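Oxalate--CoA ligase (Arabidopsis thaliana, PDB 5IE2) belongs to the ANL superfamily of AMP-binding enzymes, built from a large N-terminal part and a smaller C-terminal domain, and holds ATP in this structure. Local coordinates at residues V341-A346 / G367-K372; T109-N114 / T130-D135. One frame throughout, in Å; residues are numbered along the deposited sequence.

From the N terminus, the chain comes first to interaction 2, where 109-114 and 130-135 meet at the ends of two neighbouring parallel strands. This closes a loop of 15 intervening residues that contains helix 115-123, and so completes a beta-alpha-beta unit in a mixed sheet. Interaction 1 opens only after that loop has closed: 341-346 and 367-372 flank 20 residues, none of them helical, and tie the start of strand 344-348 to the turn after strand 361-366 in an antiparallel sheet. The two loops follow in series, neither nesting nor crossing. The centres of interactions 1 and 2 are about 37 Å apart. The nearest atoms of interactions 1 and 2 are about 25 Å apart, and the two fasten separate sheets.

Interaction 1 (V341-A346 / G367-K372); sequences VGQEMA and GPNVTK
The side chains of Gln343 and Asn369 cross at about a right angle, their amide planes turned 59° apart, at one end of an antiparallel strand pair, where 344-348 starts and 361-366 finishes just before a type I beta turn, Gly367 to Val370. The two amides therefore neither stack nor lie coplanar. Asn369 ND2 approaches Gln343 OE1 from above the carbonyl plane and donates a hydrogen bond of 3.0 Å, bent to 153° at the hydrogen and missing the lone-pair directions. The neighbouring approach of Gln343 NE2 to Asn369 ND2 brings two donors together and is not a bond.

What fixes the rotation of each amide is its other partners. Gln343 CG sits between its own backbone N and carbonyl carbon (chi1 59°), and with the chain extended beyond CG this lets NE2 reach Val341 O in a nearly straight hydrogen bond of 3.0 Å, almost in the amide plane, while Leu320 O takes another. Asn369 ND2 likewise has a second acceptor in Ala317 O, so an amide suits each place because it offers an acceptor and two N-H groups at once.

Gly367 suits its place because a CB there would run into Gln343 CB; its CA lies 4.1 Å from that atom. Gly342 is suited by its positive phi, which turns the chain just ahead of the strand. Around the contact, helix 184-198 touches Pro368 and Asn369, and Glu344 pairs with Arg366 by a salt bridge as well as through the backbone. The oxygen of the Asn369 amide, OD1, is tied in by water: one molecule donates to Gly342 O and to Asn369 OD1, each at 2.7 Å.

Interaction 2 (T109-N114 / T130-D135); sequences TSKEGN and TATLLD
The peptide carbonyl of Thr109 points at Thr130 and Ala131, joining the two parallel strands of a beta-alpha-beta unit, 104-110 and 127-132, which are linked through helix 115-123. Ala131 N donates to Thr109 O at 2.9 Å, and Thr130 CA adds a CA-H...O contact to that oxygen. The next flat group, the peptide of Ser110, is met differently: Thr109 OG1 donates to Ser110 O at 2.8 Å from only slightly outside the carbonyl plane, whereas Thr130 CG2 stands well off that plane, 3.4 Å from the oxygen.

Thr109 and Thr130 cross obliquely on one face of the sheet, Thr109 OG1 lying 3.8 Å from Thr130 CG2. With its OG1 turned between backbone N and carbonyl carbon (chi1 71°), Thr109 sets that oxygen toward both Ser110 O and the methyl of Thr130. Threonine suits position 109 because its hydroxyl oxygen meets this methyl, donates to Ser110 O and is hydrogen-bonded to His128 NE2. Small Ala131 fits its buried place beside Met72 of helix 67-78.

Beyond the strand the chain turns away. Ser110 OG accepts from Gly113 N in an ST motif and donates to Glu112 OE1, using the carboxylate's anti lone pair, so one hydroxyl takes part in two bonds of the turn. Glycine suits position 113 because, at its positive phi, a side chain would press on the carbonyl O of Glu112, and Asn114 then caps helix 115-123 by accepting from Ala117 N. Where the strands part, the aliphatic base of Lys111 runs past Thr132, with Lys111 CB 3.3 Å from Thr132 OG1. A water fills in for direct bonding here, accepting from Lys111 N at 2.9 Å, donating to Ala131 O at 2.6 Å, and hydrogen-bonded to Thr132 OG1 at 3.1 Å.

Interaction 1 (V341-A346 / G367-K372)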
# COMPACT_ATOMS: atom_id res chain seq x y z
N VAL A 341 7.60 13.83 -4.10
CA VAL A 341 7.75 13.45 -5.51
C VAL A 341 6.52 13.96 -6.27
O VAL A 341 5.43 13.47 -6.04
CB VAL A 341 7.90 11.92 -5.70
CG1 VAL A 341 8.04 11.52 -7.23
CG2 VAL A 341 9.09 11.39 -4.91
N GLY A 342 6.70 14.95 -7.15
CA GLY A 342 5.64 15.37 -8.05
C GLY A 342 4.46 16.08 -7.39
O GLY A 342 3.39 16.14 -7.96
N GLN A 343 4.66 16.58 -6.17
CA GLN A 343 3.63 17.28 -5.43
C GLN A 343 4.27 18.19 -4.43
O GLN A 343 5.44 18.03 -4.10
CB GLN A 343 2.69 16.32 -4.73
CG GLN A 343 3.44 15.39 -3.72
CD GLN A 343 2.68 14.08 -3.49
OE1 GLN A 343 1.78 14.02 -2.66
NE2 GLN A 343 3.02 13.04 -4.26
N GLU A 344 3.50 19.18 -3.97
CA GLU A 344 3.95 20.06 -2.92
C GLU A 344 3.73 19.48 -1.56
O GLU A 344 2.76 18.78 -1.32
CB GLU A 344 3.20 21.40 -3.00
CG GLU A 344 3.46 22.13 -4.29
CD GLU A 344 2.65 23.42 -4.37
OE1 GLU A 344 3.09 24.39 -3.75
OE2 GLU A 344 1.60 23.42 -5.04
N MET A 345 4.63 19.83 -0.66
CA MET A 345 4.52 19.34 0.70
C MET A 345 5.04 20.43 1.65
O MET A 345 6.05 21.10 1.36
CB MET A 345 5.33 18.06 0.86
CG MET A 345 5.18 17.48 2.22
SD MET A 345 6.19 15.95 2.31
CE MET A 345 5.56 15.03 0.83
N ALA A 346 4.36 20.63 2.77
CA ALA A 346 4.76 21.68 3.69
C ALA A 346 4.50 21.22 5.12
O ALA A 346 3.67 20.37 5.33
CB ALA A 346 4.00 22.90 3.40
N GLY A 367 -1.41 18.29 -4.71
CA GLY A 367 -0.97 17.78 -6.01
C GLY A 367 -2.05 17.02 -6.74
O GLY A 367 -3.09 16.69 -6.16
N PRO A 368 -1.82 16.68 -8.03
CA PRO A 368 -2.88 16.05 -8.79
C PRO A 368 -3.12 14.57 -8.42
O PRO A 368 -4.08 13.99 -8.91
CB PRO A 368 -2.40 16.17 -10.26
CG PRO A 368 -0.90 16.24 -10.17
CD PRO A 368 -0.66 17.03 -8.85
N ASN A 369 -2.28 14.01 -7.55
CA ASN A 369 -2.48 12.65 -7.03
C ASN A 369 -3.45 12.62 -5.86
O ASN A 369 -3.84 11.55 -5.39
CB ASN A 369 -1.10 12.08 -6.58
CG ASN A 369 -0.41 13.02 -5.57
OD1 ASN A 369 -0.08 14.19 -5.90
ND2 ASN A 369 -0.24 12.56 -4.34
N VAL A 370 -3.76 13.80 -5.30
CA VAL A 370 -4.54 13.84 -4.06
C VAL A 370 -6.03 13.78 -4.35
O VAL A 370 -6.53 14.41 -5.29
CB VAL A 370 -4.19 15.13 -3.27
CG1 VAL A 370 -4.93 15.19 -1.95
CG2 VAL A 370 -2.65 15.20 -3.06
N THR A 371 -6.75 13.00 -3.54
CA THR A 371 -8.20 12.94 -3.67
C THR A 371 -8.83 14.34 -3.63
O THR A 371 -8.33 15.24 -2.96
CB THR A 371 -8.85 12.05 -2.59
OG1 THR A 371 -10.25 11.93 -2.83
CG2 THR A 371 -8.64 12.59 -1.16
N LYS A 372 -9.94 14.50 -4.36
CA LYS A 372 -10.68 15.77 -4.29
C LYS A 372 -11.44 15.88 -2.97
O LYS A 372 -11.84 16.98 -2.55
CB LYS A 372 -11.68 15.86 -5.45
CG LYS A 372 -10.98 15.99 -6.78
CD LYS A 372 -10.14 17.31 -6.74
CE LYS A 372 -9.55 17.58 -8.08
NZ LYS A 372 -8.84 18.86 -8.08
O HOH W 1 1.31 14.40 -8.15

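Interaction 2 (T109-N114 / T130-D135)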
# COMPACT_ATOMS: atom_id res chain seq x y z
N THR A 109 -16.16 -11.63 -9.18
CA THR A 109 -15.31 -12.58 -8.46
C THR A 109 -14.72 -13.56 -9.46
O THR A 109 -15.10 -13.56 -10.63
CB THR A 109 -16.09 -13.43 -7.38
OG1 THR A 109 -16.93 -14.36 -8.06
CG2 THR A 109 -16.98 -12.58 -6.45
N SER A 110 -13.83 -14.44 -8.97
CA SER A 110 -13.39 -15.56 -9.76
C SER A 110 -14.52 -16.55 -9.93
O SER A 110 -15.58 -16.45 -9.31
CB SER A 110 -12.20 -16.29 -9.10
OG SER A 110 -12.69 -16.99 -7.95
N LYS A 111 -14.27 -17.54 -10.78
CA LYS A 111 -15.25 -18.60 -11.00
C LYS A 111 -15.45 -19.40 -9.72
O LYS A 111 -16.55 -19.95 -9.51
CB LYS A 111 -14.77 -19.56 -12.10
CG LYS A 111 -15.85 -20.53 -12.49
CD LYS A 111 -15.39 -21.56 -13.51
CE LYS A 111 -16.64 -22.29 -14.06
NZ LYS A 111 -17.66 -21.28 -14.51
N GLU A 112 -14.42 -19.48 -8.87
CA GLU A 112 -14.60 -20.24 -7.59
C GLU A 112 -15.55 -19.47 -6.65
O GLU A 112 -16.30 -20.03 -5.82
CB GLU A 112 -13.27 -20.51 -6.89
CG GLU A 112 -12.28 -21.39 -7.60
CD GLU A 112 -11.40 -20.67 -8.66
OE1 GLU A 112 -11.54 -19.45 -8.89
OE2 GLU A 112 -10.52 -21.35 -9.23
N GLY A 113 -15.54 -18.15 -6.79
CA GLY A 113 -16.48 -17.35 -6.02
C GLY A 113 -15.99 -16.93 -4.63
O GLY A 113 -14.84 -17.15 -4.24
N ASN A 114 -16.88 -16.27 -3.91
CA ASN A 114 -16.64 -15.81 -2.55
C ASN A 114 -17.98 -15.82 -1.84
O ASN A 114 -18.87 -14.99 -2.12
CB ASN A 114 -16.00 -14.42 -2.55
CG ASN A 114 -15.67 -13.94 -1.13
OD1 ASN A 114 -16.55 -13.79 -0.31
ND2 ASN A 114 -14.40 -13.71 -0.86
N THR A 130 -18.87 -13.75 -12.69
CA THR A 130 -17.58 -14.34 -12.46
C THR A 130 -16.69 -14.10 -13.68
O THR A 130 -17.19 -13.90 -14.79
CB THR A 130 -17.65 -15.84 -12.19
OG1 THR A 130 -18.12 -16.54 -13.36
CG2 THR A 130 -18.54 -16.15 -11.00
N ALA A 131 -15.40 -14.12 -13.44
CA ALA A 131 -14.39 -13.88 -14.47
C ALA A 131 -13.33 -14.97 -14.46
O ALA A 131 -12.76 -15.29 -13.39
CB ALA A 131 -13.73 -12.46 -14.24
N THR A 132 -13.02 -15.53 -15.64
CA THR A 132 -12.04 -16.61 -15.74
C THR A 132 -11.16 -16.49 -16.99
O THR A 132 -11.69 -16.33 -18.07
CB THR A 132 -12.69 -18.01 -15.83
OG1 THR A 132 -13.70 -18.10 -14.84
CG2 THR A 132 -11.64 -19.07 -15.61
N LEU A 133 -9.85 -16.54 -16.84
CA LEU A 133 -8.92 -16.59 -17.98
C LEU A 133 -8.53 -18.02 -18.26
O LEU A 133 -8.02 -18.70 -17.37
CB LEU A 133 -7.66 -15.77 -17.73
CG LEU A 133 -6.73 -15.58 -18.96
CD1 LEU A 133 -7.38 -14.72 -20.04
CD2 LEU A 133 -5.38 -14.92 -18.53
N LEU A 134 -8.73 -18.47 -19.49
CA LEU A 134 -8.51 -19.88 -19.78
C LEU A 134 -7.14 -20.19 -20.38
O LEU A 134 -6.32 -20.91 -19.78
CB LEU A 134 -9.63 -20.37 -20.71
CG LEU A 134 -10.97 -20.46 -19.98
CD1 LEU A 134 -12.06 -20.86 -20.93
CD2 LEU A 134 -10.87 -21.45 -18.83
N ASP A 135 -6.93 -19.75 -21.61
CA ASP A 135 -5.70 -20.06 -22.33
C ASP A 135 -5.45 -18.87 -23.24
O ASP A 135 -6.29 -17.97 -23.35
CB ASP A 135 -5.83 -21.33 -23.15
CG ASP A 135 -6.94 -21.24 -24.20
OD1 ASP A 135 -8.07 -21.65 -23.89
OD2 ASP A 135 -6.72 -20.75 -25.33
O HOH W 2 -11.89 -17.56 -12.36